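Local structure of 70 kDa protein (Xanthomonas sp., 4B2N) at residues E103-Y117 with I174-G188. The protein is a dihaem c-type cytochrome named rubber oxygenase A, a dioxygenase that processively cleaves rubber (latex). Residues are numbered along the deposited sequence; the frame is centred on the assembly and turned at random. Where two conformers were deposited one is given.
Sequences EERQFFQPMALATSY and IQGKDDNGRWTGLIG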
loop_
_atom_site.group_PDB
_atom_site.type_symbol
_atom_site.label_atom_id
_atom_site.label_comp_id
_atom_site.label_asym_id
_atom_site.label_seq_id
_atom_site.Cartn_x
_atom_site.Cartn_y
_atom_site.Cartn_z
ATOM N N GLU A 103 7.647 -5.898 -13.475
ATOM C CA GLU A 103 7.065 -6.902 -14.337
ATOM C C GLU A 103 7.897 -8.190 -14.275
ATOM O O GLU A 103 7.329 -9.306 -14.371
ATOM C CB GLU A 103 7.011 -6.393 -15.785
ATOM C CG GLU A 103 5.841 -5.430 -16.060
ATOM C CD GLU A 103 5.852 -4.939 -17.483
ATOM O OE1 GLU A 103 6.503 -5.627 -18.344
ATOM O OE2 GLU A 103 5.225 -3.859 -17.739
ATOM N N GLU A 104 9.224 -8.058 -14.158
ATOM C CA GLU A 104 10.070 -9.221 -14.301
ATOM C C GLU A 104 11.039 -9.596 -13.216
ATOM O O GLU A 104 11.775 -10.618 -13.359
ATOM C CB GLU A 104 10.823 -9.326 -15.622
ATOM C CG GLU A 104 11.244 -8.116 -16.358
ATOM C CD GLU A 104 12.014 -8.487 -17.640
ATOM O OE1 GLU A 104 13.224 -8.825 -17.587
ATOM O OE2 GLU A 104 11.383 -8.380 -18.686
ATOM N N ARG A 105 11.099 -8.817 -12.145
ATOM C CA ARG A 105 12.117 -9.179 -11.120
ATOM C C ARG A 105 11.451 -9.885 -9.958
ATOM O O ARG A 105 10.457 -9.397 -9.425
ATOM C CB ARG A 105 12.860 -7.886 -10.667
ATOM C CG ARG A 105 13.874 -7.493 -11.726
ATOM C CD ARG A 105 15.158 -8.330 -11.530
ATOM N NE ARG A 105 15.921 -7.855 -10.359
ATOM C CZ ARG A 105 16.261 -8.573 -9.296
ATOM N NH1 ARG A 105 15.905 -9.854 -9.198
ATOM N NH2 ARG A 105 16.979 -8.030 -8.303
ATOM N N GLN A 106 12.005 -11.016 -9.532
ATOM C CA GLN A 106 11.489 -11.660 -8.319
ATOM C C GLN A 106 12.139 -11.053 -7.054
ATOM O O GLN A 106 13.228 -11.434 -6.635
ATOM C CB GLN A 106 11.699 -13.160 -8.340
ATOM C CG GLN A 106 10.885 -13.825 -7.203
ATOM C CD GLN A 106 10.514 -15.231 -7.555
ATOM O OE1 GLN A 106 9.314 -15.606 -7.603
ATOM N NE2 GLN A 106 11.518 -16.014 -7.852
ATOM N N PHE A 107 11.468 -10.090 -6.478
ATOM C CA PHE A 107 11.908 -9.425 -5.266
ATOM C C PHE A 107 11.328 -10.146 -4.054
ATOM O O PHE A 107 12.068 -10.534 -3.137
ATOM C CB PHE A 107 11.343 -8.000 -5.266
ATOM C CG PHE A 107 11.991 -7.116 -6.292
ATOM C CD1 PHE A 107 13.398 -6.929 -6.291
ATOM C CD2 PHE A 107 11.223 -6.494 -7.265
ATOM C CE1 PHE A 107 14.036 -6.148 -7.265
ATOM C CE2 PHE A 107 11.849 -5.665 -8.228
ATOM C CZ PHE A 107 13.255 -5.523 -8.221
ATOM N N PHE A 108 10.002 -10.285 -4.075
ATOM C CA PHE A 108 9.184 -10.838 -2.962
ATOM C C PHE A 108 9.497 -12.314 -2.793
ATOM O O PHE A 108 9.749 -13.046 -3.764
ATOM C CB PHE A 108 7.713 -10.561 -3.305
ATOM C CG PHE A 108 6.699 -11.067 -2.296
ATOM C CD1 PHE A 108 6.341 -12.447 -2.235
ATOM C CD2 PHE A 108 6.084 -10.204 -1.431
ATOM C CE1 PHE A 108 5.400 -12.934 -1.290
ATOM C CE2 PHE A 108 5.109 -10.679 -0.531
ATOM C CZ PHE A 108 4.764 -12.026 -0.475
ATOM N N GLN A 109 9.625 -12.735 -1.545
ATOM C CA GLN A 109 9.817 -14.133 -1.152
ATOM C C GLN A 109 9.129 -15.189 -2.035
ATOM O O GLN A 109 7.940 -15.241 -2.035
ATOM C CB GLN A 109 9.293 -14.267 0.309
ATOM C CG GLN A 109 9.497 -15.685 0.851
ATOM C CD GLN A 109 10.928 -16.068 0.858
ATOM O OE1 GLN A 109 11.770 -15.396 1.522
ATOM N NE2 GLN A 109 11.246 -17.177 0.212
ATOM N N PRO A 110 9.892 -16.095 -2.704
ATOM C CA PRO A 110 9.224 -17.154 -3.473
ATOM C C PRO A 110 8.406 -18.056 -2.566
ATOM O O PRO A 110 8.841 -18.346 -1.437
ATOM C CB PRO A 110 10.394 -17.964 -4.032
ATOM C CG PRO A 110 11.459 -16.935 -4.283
ATOM C CD PRO A 110 11.313 -15.965 -3.098
ATOM N N MET A 111 7.293 -18.584 -3.070
ATOM C CA MET A 111 6.405 -19.409 -2.233
ATOM C C MET A 111 6.337 -20.854 -2.674
ATOM O O MET A 111 6.079 -21.700 -1.850
ATOM C CB MET A 111 4.991 -18.835 -2.118
ATOM C CG MET A 111 5.010 -17.453 -1.550
ATOM S SD MET A 111 3.389 -16.619 -1.568
ATOM C CE MET A 111 2.822 -17.067 -3.195
ATOM N N ALA A 112 6.487 -21.121 -3.974
ATOM C CA ALA A 112 6.215 -22.464 -4.548
ATOM C C ALA A 112 7.112 -22.728 -5.743
ATOM O O ALA A 112 7.512 -21.798 -6.469
ATOM C CB ALA A 112 4.740 -22.527 -4.946
ATOM N N LEU A 113 7.438 -23.989 -5.998
ATOM C CA LEU A 113 8.039 -24.394 -7.240
ATOM C C LEU A 113 7.046 -24.128 -8.353
ATOM O O LEU A 113 5.793 -24.204 -8.163
ATOM C CB LEU A 113 8.316 -25.930 -7.199
ATOM C CG LEU A 113 9.230 -26.367 -6.057
ATOM C CD1 LEU A 113 9.069 -27.893 -5.963
ATOM C CD2 LEU A 113 10.697 -26.051 -6.320
ATOM N N ALA A 114 7.574 -23.801 -9.521
ATOM C CA ALA A 114 6.672 -23.668 -10.652
ATOM C C ALA A 114 5.743 -24.909 -10.876
ATOM O O ALA A 114 4.514 -24.768 -11.136
ATOM C CB ALA A 114 7.483 -23.317 -11.874
ATOM N N THR A 115 6.276 -26.107 -10.696
ATOM C CA THR A 115 5.405 -27.293 -10.861
ATOM C C THR A 115 4.329 -27.411 -9.794
ATOM O O THR A 115 3.170 -27.829 -10.073
ATOM C CB THR A 115 6.242 -28.592 -11.006
ATOM O OG1 THR A 115 6.839 -28.532 -12.310
ATOM C CG2 THR A 115 5.350 -29.867 -10.923
ATOM N N SER A 116 4.636 -26.965 -8.586
ATOM C CA SER A 116 3.630 -26.955 -7.575
ATOM C C SER A 116 2.508 -25.966 -7.902
ATOM O O SER A 116 1.312 -26.252 -7.618
ATOM C CB SER A 116 4.225 -26.496 -6.258
ATOM O OG SER A 116 5.159 -27.441 -5.738
ATOM N N TYR A 117 2.892 -24.800 -8.434
ATOM C CA TYR A 117 1.901 -23.845 -8.852
ATOM C C TYR A 117 1.041 -24.412 -10.017
ATOM O O TYR A 117 -0.169 -24.338 -9.997
ATOM C CB TYR A 117 2.523 -22.481 -9.271
ATOM C CG TYR A 117 1.521 -21.671 -10.017
ATOM C CD1 TYR A 117 0.608 -20.841 -9.327
ATOM C CD2 TYR A 117 1.445 -21.719 -11.399
ATOM C CE1 TYR A 117 -0.351 -20.121 -10.010
ATOM C CE2 TYR A 117 0.503 -20.987 -12.112
ATOM C CZ TYR A 117 -0.388 -20.170 -11.382
ATOM O OH TYR A 117 -1.304 -19.414 -12.013
ATOM N N ILE A 174 4.367 -13.841 -9.729
ATOM C CA ILE A 174 5.507 -13.686 -10.593
ATOM C C ILE A 174 6.426 -14.883 -10.468
ATOM O O ILE A 174 6.595 -15.449 -9.379
ATOM C CB ILE A 174 6.258 -12.314 -10.301
ATOM C CG1 ILE A 174 7.225 -11.973 -11.447
ATOM C CG2 ILE A 174 6.974 -12.357 -8.913
ATOM C CD1 ILE A 174 7.963 -10.617 -11.317
ATOM N N GLN A 175 7.009 -15.264 -11.592
ATOM C CA GLN A 175 8.216 -16.042 -11.549
ATOM C C GLN A 175 9.435 -15.079 -11.631
ATOM O O GLN A 175 10.212 -14.989 -10.677
ATOM C CB GLN A 175 8.285 -17.087 -12.687
ATOM C CG GLN A 175 9.677 -17.703 -12.838
ATOM C CD GLN A 175 9.968 -18.413 -14.160
ATOM O OE1 GLN A 175 10.853 -19.246 -14.192
ATOM N NE2 GLN A 175 9.258 -18.055 -15.237
ATOM N N GLY A 176 9.565 -14.379 -12.771
ATOM C CA GLY A 176 10.528 -13.360 -12.907
ATOM C C GLY A 176 11.955 -13.848 -12.892
ATOM O O GLY A 176 12.204 -15.050 -13.001
ATOM N N LYS A 177 12.871 -12.916 -12.686
ATOM C CA LYS A 177 14.326 -13.204 -12.742
ATOM C C LYS A 177 14.980 -12.883 -11.418
ATOM O O LYS A 177 14.596 -11.899 -10.762
ATOM C CB LYS A 177 14.958 -12.379 -13.831
ATOM C CG LYS A 177 14.372 -12.675 -15.192
ATOM C CD LYS A 177 14.917 -11.702 -16.211
ATOM C CE LYS A 177 14.858 -12.252 -17.619
ATOM N NZ LYS A 177 14.802 -11.057 -18.502
ATOM N N ASP A 178 15.941 -13.715 -11.040
ATOM C CA ASP A 178 16.650 -13.577 -9.761
ATOM C C ASP A 178 17.737 -12.470 -9.881
ATOM O O ASP A 178 17.817 -11.794 -10.887
ATOM C CB ASP A 178 17.225 -14.925 -9.325
ATOM C CG ASP A 178 18.276 -15.484 -10.308
ATOM O OD1 ASP A 178 18.912 -14.763 -11.104
ATOM O OD2 ASP A 178 18.531 -16.676 -10.216
ATOM N N ASP A 179 18.591 -12.340 -8.867
ATOM C CA ASP A 179 19.490 -11.212 -8.873
ATOM C C ASP A 179 20.640 -11.468 -9.893
ATOM O O ASP A 179 21.358 -10.565 -10.237
ATOM C CB ASP A 179 20.030 -10.904 -7.455
ATOM C CG ASP A 179 18.913 -10.575 -6.425
ATOM O OD1 ASP A 179 17.766 -10.308 -6.821
ATOM O OD2 ASP A 179 19.213 -10.585 -5.189
ATOM N N ASN A 180 20.837 -12.709 -10.301
ATOM C CA ASN A 180 21.777 -13.044 -11.375
ATOM C C ASN A 180 21.176 -12.970 -12.792
ATOM O O ASN A 180 21.774 -13.508 -13.748
ATOM C CB ASN A 180 22.295 -14.441 -11.183
ATOM C CG ASN A 180 23.253 -14.545 -10.044
ATOM O OD1 ASN A 180 22.863 -14.843 -8.935
ATOM N ND2 ASN A 180 24.521 -14.372 -10.320
ATOM N N GLY A 181 19.995 -12.353 -12.916
ATOM C CA GLY A 181 19.288 -12.227 -14.170
ATOM C C GLY A 181 18.682 -13.495 -14.795
ATOM O O GLY A 181 18.304 -13.456 -15.968
ATOM N N ARG A 182 18.597 -14.577 -14.039
ATOM C CA ARG A 182 17.986 -15.777 -14.593
ATOM C C ARG A 182 16.553 -15.978 -14.143
ATOM O O ARG A 182 16.181 -15.644 -13.021
ATOM C CB ARG A 182 18.840 -16.987 -14.300
ATOM C CG ARG A 182 20.129 -16.886 -15.097
ATOM C CD ARG A 182 21.016 -18.044 -14.775
ATOM N NE ARG A 182 20.394 -19.337 -15.074
ATOM C CZ ARG A 182 20.393 -19.891 -16.276
ATOM N NH1 ARG A 182 20.903 -19.215 -17.288
ATOM N NH2 ARG A 182 19.883 -21.107 -16.462
ATOM N N TRP A 183 15.762 -16.568 -15.023
ATOM C CA TRP A 183 14.401 -16.973 -14.656
ATOM C C TRP A 183 14.486 -17.949 -13.505
ATOM O O TRP A 183 15.238 -18.929 -13.557
ATOM C CB TRP A 183 13.663 -17.653 -15.821
ATOM C CG TRP A 183 13.364 -16.679 -16.946
ATOM C CD1 TRP A 183 14.040 -16.583 -18.148
ATOM C CD2 TRP A 183 12.328 -15.658 -17.005
ATOM N NE1 TRP A 183 13.520 -15.607 -18.933
ATOM C CE2 TRP A 183 12.463 -15.034 -18.329
ATOM C CE3 TRP A 183 11.315 -15.222 -16.141
ATOM C CZ2 TRP A 183 11.633 -14.034 -18.757
ATOM C CZ3 TRP A 183 10.482 -14.171 -16.569
ATOM C CH2 TRP A 183 10.651 -13.577 -17.867
ATOM N N THR A 184 13.659 -17.756 -12.496
ATOM C CA THR A 184 13.895 -18.456 -11.199
ATOM C C THR A 184 13.282 -19.842 -11.128
ATOM O O THR A 184 13.694 -20.658 -10.302
ATOM C CB THR A 184 13.296 -17.610 -10.120
ATOM O OG1 THR A 184 11.850 -17.602 -10.244
ATOM C CG2 THR A 184 13.823 -16.220 -10.340
ATOM N N GLY A 185 12.234 -20.084 -11.911
ATOM C CA GLY A 185 11.519 -21.379 -11.720
ATOM C C GLY A 185 10.713 -21.470 -10.428
ATOM O O GLY A 185 10.219 -22.551 -10.080
ATOM N N LEU A 186 10.492 -20.326 -9.746
ATOM C CA LEU A 186 9.784 -20.281 -8.461
ATOM C C LEU A 186 8.740 -19.203 -8.588
ATOM O O LEU A 186 9.024 -18.148 -9.151
ATOM C CB LEU A 186 10.705 -19.806 -7.303
ATOM C CG LEU A 186 11.976 -20.654 -7.200
ATOM C CD1 LEU A 186 12.936 -20.117 -6.123
ATOM C CD2 LEU A 186 11.566 -22.104 -6.875
ATOM N N ILE A 187 7.591 -19.434 -7.967
ATOM C CA ILE A 187 6.461 -18.470 -7.992
ATOM C C ILE A 187 6.239 -17.774 -6.651
ATOM O O ILE A 187 6.244 -18.451 -5.655
ATOM C CB ILE A 187 5.153 -19.253 -8.333
ATOM C CG1 ILE A 187 5.368 -20.207 -9.500
ATOM C CG2 ILE A 187 3.993 -18.339 -8.636
ATOM C CD1 ILE A 187 5.879 -19.565 -10.823
ATOM N N GLY A 188 6.039 -16.445 -6.603
ATOM C CA GLY A 188 5.615 -15.787 -5.368
ATOM C C GLY A 188 4.697 -14.717 -5.775
ATOM O O GLY A 188 4.335 -14.638 -6.952
HETATM O O HOH W 1 12.231 -10.950 -20.405
#
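Arg105, the first residue to leave helical geometry after helix 88-104, reaches the 178-181 turn with a folded side chain. Its CB lies over one face of the Phe107 ring, 3.3 Å above the plane. A bend at chi2 then sets Arg105 CD 3.7 Å from Lys177 O, and a second bend, at chi3, turns NE and the guanidinium toward Asp179. NE is held in a salt bridge by Glu335, while Phe107 CE1 sits over one face of the guanidinium. Arg105 NH1 donates to Lys177 O at 2.9 Å, only 3° out of the guanidinium plane, and also to Asp179 OD1. Arg105 NH2 reaches Asp179 OD1 at 2.8 Å, completing an end-on, two-nitrogen grip on that oxygen, with the carboxylate turned 88° from the guanidinium. OD2 of Asp179 pairs with Arg324, so the carboxylate bridges two arginines.

Lys177 O is shared: Gln106 N approaches the opposite face of its carbonyl plane from NH1. Together with Lys177 N donating to Glu104 O, this makes a single backbone bridge between Arg105 and Lys177. Beside it, the extended chains of Lys177 and Glu104 run the same way and end in a salt bridge, Lys177 NZ to Glu104 OE1 at 2.9 Å. A water joins NZ to Glu104 OE2.

Further along, strand 112-113 forms one edge of a three-stranded antiparallel sheet, with 186-189 in the centre. A classic beta bulge is evident because Met111 N and Ala112 N both donate to Ile187 O; Ile187 N returns a nearly straight bond (172°) to Ala112 O. Ala114 N, at the start of helix 114-118, donates to Gly185 O. Ile187 CG1 packs 3.6 Å from Tyr117 CB, the two side chains crossing at about a right angle. Phe108 touches heme c. Met111 CE meets Gly188 CA, and the Met111 side chain also packs on helix 218-226.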